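Local coordinates for protein FACT complex subunit POB3 (Chaetomium thermophilum var. thermophilum, PDB 4KHB) that probably works within the FACT complex as a histone chaperone that reorganises nucleosomes, represented here by its N-terminal part, two PH-like domains, at residues E8-I13 and A87-N92; G22-R25 and G30-W33; G32-P35 and E40-T43; E62-Q67 and V72-G77; G111-G116 and I181-P186. All coordinates share one frame; numbering follows the deposited sequence.

How the contacts relate
Contacts 1 to 4 lie in the N-terminal PH-like domain. Contacts 2 and 3 are neighbouring hairpins that share Gly32 and Trp33, so strand 30-35 is zipped on both margins; contact 2 is the more buried, whereas contact 3 reaches the exposed end of its hairpin. Contact 4 is a buried hairpin of the other sheet, meeting contact 3 where Phe42 touches Ile73. Contact 1 sets the helix on the first sheet through apolar atoms alone, and Phe90 beside it reaches Val63 and Ile65 of contact 4. Contact 5, about 33 Å from contact 1 between centres, is a sparse apolar counterpart in the second domain, on a sheet shared with Spt16D, which contact 4 also touches.

Contact 1: residues E8-I13 and A87-N92; sequences ESFDHI and AKIFKN
Ile89 meets Glu8 and Phe10 where the C-terminal helix of the PH-like domain, residues 83-92, lies against the first strand of the sheet. The helix passes this point at some distance, the CA atoms of Glu8 and Ile89 standing 8.0 Å apart, so side chains alone bridge the gap. Early in 87-92, the carbonyls of Ala87 and Lys88 accept from the amides of Lys91 and Asn92, which keeps the backbone helical and aims Ile89 at the strand. Its chain runs out straight beyond CG1 (chi2 169°), carrying the CD1 methyl forward as a probe. CD1 sits 3.5 Å from Glu8 CB, and Ile89 CG1 passes obliquely across Glu8 CG at 3.9 Å. Phe10 points against Ile89 from the opposite direction and offers its ring edge, with CE1 3.8 Å from Ile89 CD1, in the ring plane. The next residue, Phe90, turns to a different surface and packs on Val63 and Ile65 of the second sheet. Glu8 can serve an apolar partner because its chain bends at CG (chi2 -72°), leaving the methylenes for Ile89 and sending the carboxylate to a salt bridge with Arg85, which also makes a cation-pi contact with Phe10. Chemically, Ile89 bridges strand and helix through apolar atoms, Glu8 lending its methylenes, while the acidic end is probably balanced by an arginine of the same helix.

Contact 2: residues G22-R25 and G30-W33; sequences GKCR and GLGW
Strands 22-25 and 30-33 run antiparallel, 169° between their directions, and Arg25 and Gly32 form a hydrogen-bonded pair: Arg25 N donates to Gly32 O at 2.9 Å, and Gly32 N returns a bond to Arg25 O at 3.1 Å. Cys24 and Trp33 are the adjoining non-hydrogen-bonded pair, in a hairpin of the PH-like domain's first sheet. Across it Trp33 CA brings its hydrogen to Lys23 O at 3.3 Å. The indole leaves the backbone with CG opposite the backbone N (chi1 -179°) and lies along the neighbouring strand, its NE1 3.6 Å from Gly22 CA. Glycine suits position 22 because a beta carbon there would collide with Trp33 CZ2. Cys24 CB comes to the edge of the indole, near its plane, while its sulfur, opposite the backbone N, meets the Leu31 CD2 methyl at 3.6 Å. NE1 is satisfied by the carbonyl O of Ile13, which ties the hairpin to strand 13-15 of the second sheet. Replacing Trp33 by an alanine would probably leave Ile13 O without this donor and open a gap over Gly22. Gly30 adopts backbone angles in which a side chain would crowd the preceding carbonyl. The contact therefore sets a pair of backbone hydrogen bonds beside a buried apolar face of Cys24, Leu31 and Trp33, with the indole N-H given to the backbone oxygen of Ile13.

Contact 3: residues G32-P35 and E40-T43; sequences GWKP and ETFT
Trp33 and Phe42 are cross-strand partners, a hydrogen-bonded pair in the beta hairpin formed by strands 30-35 and 42-45, the latter an edge strand of this sheet within the chain, in the PH-like domain. Both side chains leave the same face of the sheet, and their beta carbons are 4.5 Å apart. Beyond that point the rings part company. Trp33 swings its indole back toward strand 22-27, whereas Phe42, with CG set opposite its own backbone N (chi1 168°), sends its ring the other way, to Leu31 and to Ile73 of the second sheet. The two aromatic residues thus diverge on the same face of the sheet and do not stack. Their backbones hold the pair in step: Trp33 N donates to Phe42 O, and Phe42 N to Trp33 O, both at 2.9 Å. Just before this pair, Thr41 CB rests 3.5 Å from Trp33 O, and its CG2 faces Lys34 CB at 4.2 Å on the exposed side. Pro35 closes the end of strand 30-35. Its nitrogen lies 3.7 Å above one face of the Trp33 ring, offset toward the rim, and the proline ring fits this place because its CG and CD pack on Glu40 O while its N covers the indole. At the other end of 32-35, Gly32 CA approaches Phe42 O at 3.2 Å in a CA-H...O contact. Glu40 contributes mainly through its backbone, its carbonyl O lying near the edge of the indole and 3.8 Å from Pro35 CG.

Contact 4: residues E62-Q67 and V72-G77; sequences EVKILQ and VIQLDG
Ile65 and Ile73 stand opposite each other in the antiparallel hairpin of strands 61-66 and 72-78, their CB atoms 4.0 Å apart, at the heart of the PH-like domain's second sheet. Four backbone bonds, Val63 with Leu75 and Ile65 with Ile73 in both directions, fix the register. On the face of these residues the bumps interlock: Ile65 CD1 slants across to Leu75 CD1 at 4.1 Å, and Gln67 lays its amide NE2 over Ile73, 3.6 Å from CD1. Leu86 of helix 83-92 also covers Val63. The other face begins with Leu66 and Val72, side by side and pointing the same way, Leu66 CD2 packing against Val72 CG1 at 3.7 Å. Glu62 has its CB against Asp76 CB at 3.7 Å, then extends over Leu75 O until OE2 receives Gln74 NE2 at 3.1 Å. That N-H arrives on the syn side, 31° out of the carboxylate plane, and the two flat groups stand nearly perpendicular. The Gln74 amide also bonds Lys170 through OE1 and Met41 O of the Spt16D subunit through NE2. An alanine in place of Glu62 removes this acceptor and would probably leave one Gln74 N-H contact unmade, the amide then relying on Lys170 and Spt16D. Chemically, one face is aliphatic; the other mixes Leu66 and Val72 with polar Glu62, Lys64 and Gln74, Lys64 salt-bridging Glu119 of the second domain.

Contact 5: residues G111-G116 and I181-P186; sequences GKAEFG and IRFYIP
The second PH-like domain of this chain brings its two sheets together here, strand 112-115 of one facing the end of strand 177-184 of the other. Ala113 supplies the contacts of the first strand: its CB methyl drops between Phe183 and Ile185, two residues whose side chains leave the same side of the chain. No hydrogen bond crosses the seam; the nearest CA atoms, those of Ala113 and Ile185, are 7.9 Å apart, so the sheets touch through side chains rather than pairing. A small residue suits position 113, which also packs on Phe122, since the aromatic and branched side chains opposite supply the bulk. Phe183 comes obliquely to the methyl, its CD1 4.4 Å from Ala113 CB, and has further neighbours in Leu120, Phe130 and Val150. The surroundings are shared with the Spt16D subunit: a strand of that chain pairs antiparallel with residues 181-184, so the sheet runs on across the interface, and His91 of Spt16D accepts a hydrogen bond from Ala113 N. Ile185 completes the grip with a straight outer chain (chi2 179°) that thrusts its CD1 methyl to 4.2 Å from Ala113 CB.

Contact 1: residues E8-I13 and A87-N92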
# COMPACT_ATOMS: atom_id res chain seq x y z
N GLU H 8 -20.10 -14.75 14.40
CA GLU H 8 -18.96 -15.33 13.70
C GLU H 8 -17.68 -14.67 14.18
O GLU H 8 -17.51 -13.46 14.05
CB GLU H 8 -19.09 -15.17 12.19
CG GLU H 8 -20.15 -16.05 11.54
CD GLU H 8 -19.72 -17.51 11.50
OE1 GLU H 8 -18.51 -17.77 11.64
OE2 GLU H 8 -20.59 -18.38 11.32
N SER H 9 -16.79 -15.47 14.75
CA SER H 9 -15.59 -14.93 15.38
C SER H 9 -14.35 -15.37 14.63
O SER H 9 -14.29 -16.47 14.08
CB SER H 9 -15.52 -15.35 16.85
OG SER H 9 -14.39 -14.78 17.48
N PHE H 10 -13.34 -14.51 14.62
CA PHE H 10 -12.09 -14.79 13.93
C PHE H 10 -10.94 -14.30 14.80
O PHE H 10 -10.98 -13.18 15.31
CB PHE H 10 -12.06 -14.10 12.56
CG PHE H 10 -13.09 -14.61 11.59
CD1 PHE H 10 -14.37 -14.07 11.56
CD2 PHE H 10 -12.77 -15.64 10.72
CE1 PHE H 10 -15.31 -14.54 10.66
CE2 PHE H 10 -13.71 -16.12 9.82
CZ PHE H 10 -14.98 -15.57 9.79
N ASP H 11 -9.93 -15.14 14.98
CA ASP H 11 -8.84 -14.82 15.89
C ASP H 11 -7.60 -14.32 15.17
O ASP H 11 -7.42 -14.56 13.97
CB ASP H 11 -8.50 -16.04 16.75
CG ASP H 11 -9.21 -16.02 18.09
OD1 ASP H 11 -9.22 -14.94 18.73
OD2 ASP H 11 -9.74 -17.06 18.50
N HIS H 12 -6.74 -13.62 15.91
CA HIS H 12 -5.45 -13.14 15.40
C HIS H 12 -5.61 -12.16 14.23
O HIS H 12 -4.95 -12.31 13.20
CB HIS H 12 -4.54 -14.31 15.01
CG HIS H 12 -3.08 -13.97 15.06
ND1 HIS H 12 -2.46 -13.55 16.22
CD2 HIS H 12 -2.13 -13.99 14.10
CE1 HIS H 12 -1.18 -13.32 15.96
NE2 HIS H 12 -0.96 -13.58 14.68
N ILE H 13 -6.46 -11.16 14.41
CA ILE H 13 -6.72 -10.19 13.35
C ILE H 13 -6.19 -8.81 13.73
O ILE H 13 -6.36 -8.36 14.86
CB ILE H 13 -8.23 -10.10 13.04
CG1 ILE H 13 -8.80 -11.49 12.71
CG2 ILE H 13 -8.50 -9.11 11.91
CD1 ILE H 13 -8.12 -12.17 11.52
N ALA H 87 -17.64 -14.42 3.11
CA ALA H 87 -18.52 -14.10 1.99
C ALA H 87 -19.98 -14.28 2.38
O ALA H 87 -20.84 -13.49 1.97
CB ALA H 87 -18.17 -14.96 0.78
N LYS H 88 -20.27 -15.31 3.17
CA LYS H 88 -21.63 -15.54 3.65
C LYS H 88 -22.08 -14.45 4.62
O LYS H 88 -23.22 -13.99 4.56
CB LYS H 88 -21.74 -16.91 4.33
CG LYS H 88 -23.14 -17.50 4.23
CD LYS H 88 -23.24 -18.90 4.81
CE LYS H 88 -24.64 -19.47 4.62
NZ LYS H 88 -24.72 -20.90 5.01
N ILE H 89 -21.18 -14.06 5.51
CA ILE H 89 -21.45 -12.99 6.47
C ILE H 89 -21.85 -11.69 5.78
O ILE H 89 -22.89 -11.12 6.08
CB ILE H 89 -20.21 -12.72 7.36
CG1 ILE H 89 -19.94 -13.91 8.28
CG2 ILE H 89 -20.39 -11.44 8.17
CD1 ILE H 89 -18.60 -13.82 8.98
N PHE H 90 -21.01 -11.23 4.86
CA PHE H 90 -21.25 -9.97 4.16
C PHE H 90 -22.49 -10.00 3.27
O PHE H 90 -23.19 -9.00 3.14
CB PHE H 90 -20.01 -9.53 3.37
CG PHE H 90 -18.98 -8.82 4.20
CD1 PHE H 90 -18.00 -9.53 4.88
CD2 PHE H 90 -19.01 -7.44 4.31
CE1 PHE H 90 -17.06 -8.87 5.65
CE2 PHE H 90 -18.07 -6.77 5.09
CZ PHE H 90 -17.09 -7.49 5.75
N LYS H 91 -22.76 -11.15 2.66
CA LYS H 91 -23.93 -11.28 1.79
C LYS H 91 -25.23 -11.37 2.58
O LYS H 91 -26.18 -10.62 2.33
CB LYS H 91 -23.79 -12.48 0.85
CG LYS H 91 -24.98 -12.66 -0.09
CD LYS H 91 -24.78 -13.83 -1.05
CE LYS H 91 -24.95 -15.16 -0.34
NZ LYS H 91 -23.63 -15.82 -0.11
N ASN H 92 -25.27 -12.28 3.56
CA ASN H 92 -26.49 -12.52 4.33
C ASN H 92 -26.84 -11.40 5.32
O ASN H 92 -28.01 -11.11 5.54
CB ASN H 92 -26.42 -13.86 5.06
CG ASN H 92 -26.39 -15.05 4.11
OD1 ASN H 92 -26.66 -14.92 2.92
ND2 ASN H 92 -26.07 -16.22 4.65

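Contact 2: residues G22-R25 and G30-W33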
# COMPACT_ATOMS: atom_id res chain seq x y z
N GLY H 22 -5.97 -9.11 17.56
CA GLY H 22 -7.14 -9.06 18.42
C GLY H 22 -8.23 -9.98 17.92
O GLY H 22 -8.03 -10.73 16.97
N LYS H 23 -9.39 -9.93 18.56
CA LYS H 23 -10.49 -10.81 18.20
C LYS H 23 -11.54 -10.07 17.38
O LYS H 23 -12.00 -8.99 17.77
CB LYS H 23 -11.12 -11.40 19.47
CG LYS H 23 -12.10 -12.54 19.24
CD LYS H 23 -12.54 -13.12 20.58
CE LYS H 23 -13.26 -14.44 20.41
NZ LYS H 23 -13.83 -14.93 21.69
N CYS H 24 -11.91 -10.65 16.24
CA CYS H 24 -12.89 -10.03 15.35
C CYS H 24 -14.21 -10.78 15.36
O CYS H 24 -14.26 -11.96 15.00
CB CYS H 24 -12.33 -9.97 13.93
SG CYS H 24 -13.30 -8.96 12.79
N ARG H 25 -15.28 -10.11 15.77
CA ARG H 25 -16.60 -10.72 15.84
C ARG H 25 -17.60 -10.08 14.90
O ARG H 25 -17.76 -8.86 14.89
CB ARG H 25 -17.14 -10.69 17.28
CG ARG H 25 -16.55 -11.79 18.14
CD ARG H 25 -16.18 -11.35 19.54
NE ARG H 25 -16.44 -12.43 20.50
CZ ARG H 25 -15.97 -12.46 21.74
NH1 ARG H 25 -15.18 -11.50 22.18
NH2 ARG H 25 -16.27 -13.48 22.54
N GLY H 30 -23.49 -5.44 12.91
CA GLY H 30 -22.20 -4.84 12.59
C GLY H 30 -21.01 -5.65 13.08
O GLY H 30 -21.15 -6.84 13.37
N LEU H 31 -19.84 -5.02 13.16
CA LEU H 31 -18.64 -5.74 13.58
C LEU H 31 -17.92 -5.07 14.75
O LEU H 31 -17.96 -3.84 14.91
CB LEU H 31 -17.70 -6.01 12.39
CG LEU H 31 -16.31 -5.40 12.11
CD1 LEU H 31 -16.33 -3.89 12.03
CD2 LEU H 31 -15.22 -5.88 13.07
N GLY H 32 -17.26 -5.89 15.56
CA GLY H 32 -16.49 -5.40 16.68
C GLY H 32 -15.13 -6.07 16.72
O GLY H 32 -15.00 -7.28 16.47
N TRP H 33 -14.12 -5.29 17.07
CA TRP H 33 -12.76 -5.78 17.20
C TRP H 33 -12.23 -5.41 18.58
O TRP H 33 -12.43 -4.29 19.05
CB TRP H 33 -11.88 -5.21 16.10
CG TRP H 33 -10.47 -5.69 16.15
CD1 TRP H 33 -9.97 -6.84 15.61
CD2 TRP H 33 -9.36 -5.02 16.77
NE1 TRP H 33 -8.62 -6.93 15.86
CE2 TRP H 33 -8.22 -5.83 16.57
CE3 TRP H 33 -9.23 -3.82 17.47
CZ2 TRP H 33 -6.96 -5.47 17.06
CZ3 TRP H 33 -7.98 -3.47 17.95
CH2 TRP H 33 -6.87 -4.28 17.74

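Contact 3: residues G32-P35 and E40-T43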
# COMPACT_ATOMS: atom_id res chain seq x y z
N GLY H 32 -17.26 -5.89 15.56
CA GLY H 32 -16.49 -5.40 16.68
C GLY H 32 -15.13 -6.07 16.72
O GLY H 32 -15.00 -7.28 16.47
N TRP H 33 -14.12 -5.29 17.07
CA TRP H 33 -12.76 -5.78 17.20
C TRP H 33 -12.23 -5.41 18.58
O TRP H 33 -12.43 -4.29 19.05
CB TRP H 33 -11.88 -5.21 16.10
CG TRP H 33 -10.47 -5.69 16.15
CD1 TRP H 33 -9.97 -6.84 15.61
CD2 TRP H 33 -9.36 -5.02 16.77
NE1 TRP H 33 -8.62 -6.93 15.86
CE2 TRP H 33 -8.22 -5.83 16.57
CE3 TRP H 33 -9.23 -3.82 17.47
CZ2 TRP H 33 -6.96 -5.47 17.06
CZ3 TRP H 33 -7.98 -3.47 17.95
CH2 TRP H 33 -6.87 -4.28 17.74
N LYS H 34 -11.54 -6.35 19.22
CA LYS H 34 -11.02 -6.14 20.56
C LYS H 34 -9.58 -6.62 20.58
O LYS H 34 -9.29 -7.78 20.28
CB LYS H 34 -11.89 -6.88 21.58
CG LYS H 34 -11.15 -7.56 22.73
CD LYS H 34 -11.72 -7.11 24.08
CE LYS H 34 -13.21 -7.45 24.17
NZ LYS H 34 -13.61 -7.97 25.51
N PRO H 35 -8.66 -5.70 20.91
CA PRO H 35 -7.21 -5.94 20.96
C PRO H 35 -6.80 -6.85 22.11
O PRO H 35 -7.50 -6.91 23.12
CB PRO H 35 -6.61 -4.55 21.18
CG PRO H 35 -7.72 -3.67 21.61
CD PRO H 35 -9.02 -4.33 21.32
N GLU H 40 -8.31 0.44 22.94
CA GLU H 40 -9.76 0.59 22.87
C GLU H 40 -10.37 -0.33 21.82
O GLU H 40 -9.77 -0.59 20.78
CB GLU H 40 -10.11 2.05 22.56
CG GLU H 40 -9.24 3.07 23.28
CD GLU H 40 -9.40 3.02 24.80
OE1 GLU H 40 -10.42 2.49 25.28
OE2 GLU H 40 -8.48 3.50 25.50
N THR H 41 -11.57 -0.83 22.11
CA THR H 41 -12.30 -1.69 21.17
C THR H 41 -12.91 -0.86 20.05
O THR H 41 -13.24 0.31 20.25
CB THR H 41 -13.42 -2.49 21.88
OG1 THR H 41 -14.52 -1.62 22.16
CG2 THR H 41 -12.92 -3.11 23.17
N PHE H 42 -13.05 -1.45 18.87
CA PHE H 42 -13.59 -0.74 17.71
C PHE H 42 -14.94 -1.33 17.32
O PHE H 42 -15.14 -2.55 17.42
CB PHE H 42 -12.62 -0.83 16.54
CG PHE H 42 -13.20 -0.38 15.22
CD1 PHE H 42 -13.21 0.96 14.88
CD2 PHE H 42 -13.72 -1.31 14.32
CE1 PHE H 42 -13.74 1.38 13.67
CE2 PHE H 42 -14.25 -0.89 13.11
CZ PHE H 42 -14.26 0.46 12.79
N THR H 43 -15.86 -0.47 16.88
CA THR H 43 -17.20 -0.90 16.49
C THR H 43 -17.59 -0.25 15.16
O THR H 43 -17.24 0.90 14.90
CB THR H 43 -18.23 -0.55 17.59
OG1 THR H 43 -17.95 -1.29 18.78
CG2 THR H 43 -19.65 -0.86 17.14

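Contact 4: residues E62-Q67 and V72-G77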
# COMPACT_ATOMS: atom_id res chain seq x y z
N GLU H 62 -6.60 -9.98 3.80
CA GLU H 62 -7.20 -8.75 4.30
C GLU H 62 -8.65 -8.61 3.87
O GLU H 62 -8.98 -8.83 2.70
CB GLU H 62 -6.39 -7.55 3.81
CG GLU H 62 -6.95 -6.19 4.22
CD GLU H 62 -6.30 -5.04 3.48
OE1 GLU H 62 -6.62 -4.84 2.29
OE2 GLU H 62 -5.46 -4.35 4.09
N VAL H 63 -9.51 -8.24 4.81
CA VAL H 63 -10.85 -7.76 4.48
C VAL H 63 -10.82 -6.25 4.59
O VAL H 63 -10.61 -5.71 5.68
CB VAL H 63 -11.92 -8.33 5.42
CG1 VAL H 63 -13.27 -7.67 5.15
CG2 VAL H 63 -12.03 -9.83 5.26
N LYS H 64 -11.03 -5.57 3.47
CA LYS H 64 -11.09 -4.11 3.47
C LYS H 64 -12.55 -3.69 3.43
O LYS H 64 -13.26 -4.00 2.47
CB LYS H 64 -10.33 -3.53 2.28
CG LYS H 64 -10.22 -2.02 2.26
CD LYS H 64 -9.89 -1.51 0.87
CE LYS H 64 -8.45 -1.85 0.49
NZ LYS H 64 -7.83 -0.80 -0.36
N ILE H 65 -12.99 -2.97 4.46
CA ILE H 65 -14.39 -2.55 4.52
C ILE H 65 -14.55 -1.09 4.10
O ILE H 65 -13.89 -0.20 4.64
CB ILE H 65 -14.99 -2.76 5.92
CG1 ILE H 65 -15.02 -4.25 6.27
CG2 ILE H 65 -16.41 -2.22 5.98
CD1 ILE H 65 -15.42 -4.55 7.71
N LEU H 66 -15.42 -0.89 3.12
CA LEU H 66 -15.71 0.44 2.60
C LEU H 66 -16.99 0.96 3.25
O LEU H 66 -18.06 0.36 3.12
CB LEU H 66 -15.87 0.36 1.08
CG LEU H 66 -14.75 -0.42 0.38
CD1 LEU H 66 -15.12 -0.81 -1.04
CD2 LEU H 66 -13.47 0.39 0.40
N GLN H 67 -16.86 2.08 3.96
CA GLN H 67 -17.99 2.70 4.64
C GLN H 67 -18.93 3.40 3.65
O GLN H 67 -18.51 3.74 2.54
CB GLN H 67 -17.49 3.69 5.70
CG GLN H 67 -16.80 3.03 6.91
CD GLN H 67 -16.13 4.03 7.82
OE1 GLN H 67 -16.29 5.24 7.66
NE2 GLN H 67 -15.36 3.53 8.79
N VAL H 72 -12.06 3.71 5.04
CA VAL H 72 -11.71 2.30 4.91
C VAL H 72 -11.31 1.66 6.24
O VAL H 72 -10.58 2.25 7.04
CB VAL H 72 -10.59 2.07 3.86
CG1 VAL H 72 -11.11 2.29 2.46
CG2 VAL H 72 -9.40 2.97 4.13
N ILE H 73 -11.80 0.44 6.48
CA ILE H 73 -11.41 -0.33 7.65
C ILE H 73 -10.64 -1.55 7.17
O ILE H 73 -11.16 -2.37 6.40
CB ILE H 73 -12.63 -0.78 8.47
CG1 ILE H 73 -13.45 0.43 8.92
CG2 ILE H 73 -12.19 -1.59 9.69
CD1 ILE H 73 -12.67 1.39 9.81
N GLN H 74 -9.39 -1.67 7.60
CA GLN H 74 -8.53 -2.77 7.17
C GLN H 74 -8.36 -3.85 8.23
O GLN H 74 -7.85 -3.59 9.33
CB GLN H 74 -7.17 -2.23 6.72
CG GLN H 74 -7.19 -1.49 5.40
CD GLN H 74 -5.92 -0.71 5.13
OE1 GLN H 74 -5.88 0.52 5.27
NE2 GLN H 74 -4.87 -1.42 4.75
N LEU H 75 -8.81 -5.06 7.90
CA LEU H 75 -8.64 -6.22 8.77
C LEU H 75 -7.82 -7.30 8.06
O LEU H 75 -8.35 -7.98 7.18
CB LEU H 75 -10.01 -6.78 9.16
CG LEU H 75 -11.00 -5.84 9.84
CD1 LEU H 75 -12.41 -6.38 9.72
CD2 LEU H 75 -10.65 -5.65 11.30
N ASP H 76 -6.56 -7.46 8.44
CA ASP H 76 -5.74 -8.53 7.86
C ASP H 76 -5.29 -9.53 8.92
O ASP H 76 -5.30 -9.23 10.12
CB ASP H 76 -4.56 -7.98 7.04
CG ASP H 76 -3.57 -7.19 7.87
OD1 ASP H 76 -3.83 -6.95 9.07
OD2 ASP H 76 -2.52 -6.79 7.32
N GLY H 77 -4.89 -10.72 8.48
CA GLY H 77 -4.49 -11.79 9.37
C GLY H 77 -5.41 -12.98 9.22
O GLY H 77 -5.27 -13.99 9.91

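Contact 5: residues G111-G116 and I181-P186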
# COMPACT_ATOMS: atom_id res chain seq x y z
N GLY H 111 0.60 3.77 -15.01
CA GLY H 111 -0.78 3.33 -15.07
C GLY H 111 -1.76 4.48 -14.86
O GLY H 111 -1.72 5.47 -15.58
N LYS H 112 -2.63 4.34 -13.86
CA LYS H 112 -3.64 5.36 -13.59
C LYS H 112 -3.79 5.63 -12.10
O LYS H 112 -4.03 4.71 -11.31
CB LYS H 112 -4.98 4.92 -14.18
CG LYS H 112 -5.06 5.00 -15.69
CD LYS H 112 -5.03 6.44 -16.18
CE LYS H 112 -4.48 6.52 -17.60
NZ LYS H 112 -5.07 5.48 -18.49
N ALA H 113 -3.64 6.89 -11.71
CA ALA H 113 -3.93 7.30 -10.34
C ALA H 113 -5.37 7.80 -10.29
O ALA H 113 -5.69 8.84 -10.87
CB ALA H 113 -2.97 8.38 -9.89
N GLU H 114 -6.23 7.06 -9.60
CA GLU H 114 -7.65 7.38 -9.60
C GLU H 114 -8.14 7.80 -8.22
O GLU H 114 -7.97 7.08 -7.24
CB GLU H 114 -8.46 6.19 -10.13
CG GLU H 114 -7.75 5.40 -11.23
CD GLU H 114 -8.70 4.90 -12.31
OE1 GLU H 114 -9.60 5.67 -12.71
OE2 GLU H 114 -8.55 3.75 -12.76
N PHE H 115 -8.77 8.97 -8.16
CA PHE H 115 -9.34 9.47 -6.92
C PHE H 115 -10.75 8.93 -6.71
O PHE H 115 -11.72 9.44 -7.28
CB PHE H 115 -9.35 11.00 -6.91
CG PHE H 115 -7.98 11.61 -6.75
CD1 PHE H 115 -7.17 11.84 -7.86
CD2 PHE H 115 -7.51 11.95 -5.49
CE1 PHE H 115 -5.91 12.40 -7.71
CE2 PHE H 115 -6.25 12.52 -5.34
CZ PHE H 115 -5.45 12.74 -6.45
N GLY H 116 -10.85 7.91 -5.87
CA GLY H 116 -12.13 7.30 -5.56
C GLY H 116 -12.84 7.98 -4.41
O GLY H 116 -12.55 9.13 -4.08
N ILE H 181 4.68 10.76 -1.40
CA ILE H 181 4.61 10.13 -2.71
C ILE H 181 4.35 11.20 -3.76
O ILE H 181 3.51 12.08 -3.57
CB ILE H 181 3.49 9.07 -2.80
CG1 ILE H 181 3.58 8.10 -1.62
CG2 ILE H 181 3.59 8.30 -4.12
CD1 ILE H 181 2.61 6.94 -1.70
N ARG H 182 5.08 11.13 -4.87
CA ARG H 182 4.91 12.06 -5.97
C ARG H 182 4.42 11.36 -7.23
O ARG H 182 4.96 10.32 -7.62
CB ARG H 182 6.22 12.81 -6.23
CG ARG H 182 6.72 13.58 -5.03
CD ARG H 182 7.91 14.46 -5.36
NE ARG H 182 8.43 15.14 -4.18
CZ ARG H 182 9.16 16.25 -4.23
NH1 ARG H 182 9.46 16.80 -5.40
NH2 ARG H 182 9.59 16.81 -3.11
N PHE H 183 3.41 11.93 -7.88
CA PHE H 183 2.86 11.34 -9.09
C PHE H 183 3.07 12.28 -10.26
O PHE H 183 2.95 13.50 -10.11
CB PHE H 183 1.37 11.07 -8.92
CG PHE H 183 1.05 10.05 -7.86
CD1 PHE H 183 1.02 8.69 -8.17
CD2 PHE H 183 0.77 10.44 -6.56
CE1 PHE H 183 0.72 7.75 -7.21
CE2 PHE H 183 0.47 9.50 -5.59
CZ PHE H 183 0.45 8.16 -5.91
N TYR H 184 3.39 11.73 -11.42
CA TYR H 184 3.37 12.50 -12.65
C TYR H 184 2.04 12.23 -13.35
O TYR H 184 1.80 11.12 -13.82
CB TYR H 184 4.54 12.13 -13.56
CG TYR H 184 4.45 12.76 -14.93
CD1 TYR H 184 4.71 14.11 -15.11
CD2 TYR H 184 4.12 12.00 -16.05
CE1 TYR H 184 4.63 14.69 -16.35
CE2 TYR H 184 4.04 12.57 -17.30
CZ TYR H 184 4.30 13.92 -17.44
OH TYR H 184 4.22 14.50 -18.69
N ILE H 185 1.20 13.25 -13.41
CA ILE H 185 -0.13 13.14 -14.00
C ILE H 185 -0.32 14.21 -15.06
O ILE H 185 -0.56 15.37 -14.73
CB ILE H 185 -1.23 13.28 -12.93
CG1 ILE H 185 -1.01 12.30 -11.77
CG2 ILE H 185 -2.61 13.08 -13.54
CD1 ILE H 185 -2.04 12.39 -10.66
N PRO H 186 -0.24 13.82 -16.34
CA PRO H 186 -0.40 14.79 -17.43
C PRO H 186 -1.80 15.40 -17.47
O PRO H 186 -2.76 14.80 -16.98
CB PRO H 186 -0.14 13.97 -18.70
CG PRO H 186 0.09 12.56 -18.28
CD PRO H 186 -0.11 12.43 -16.81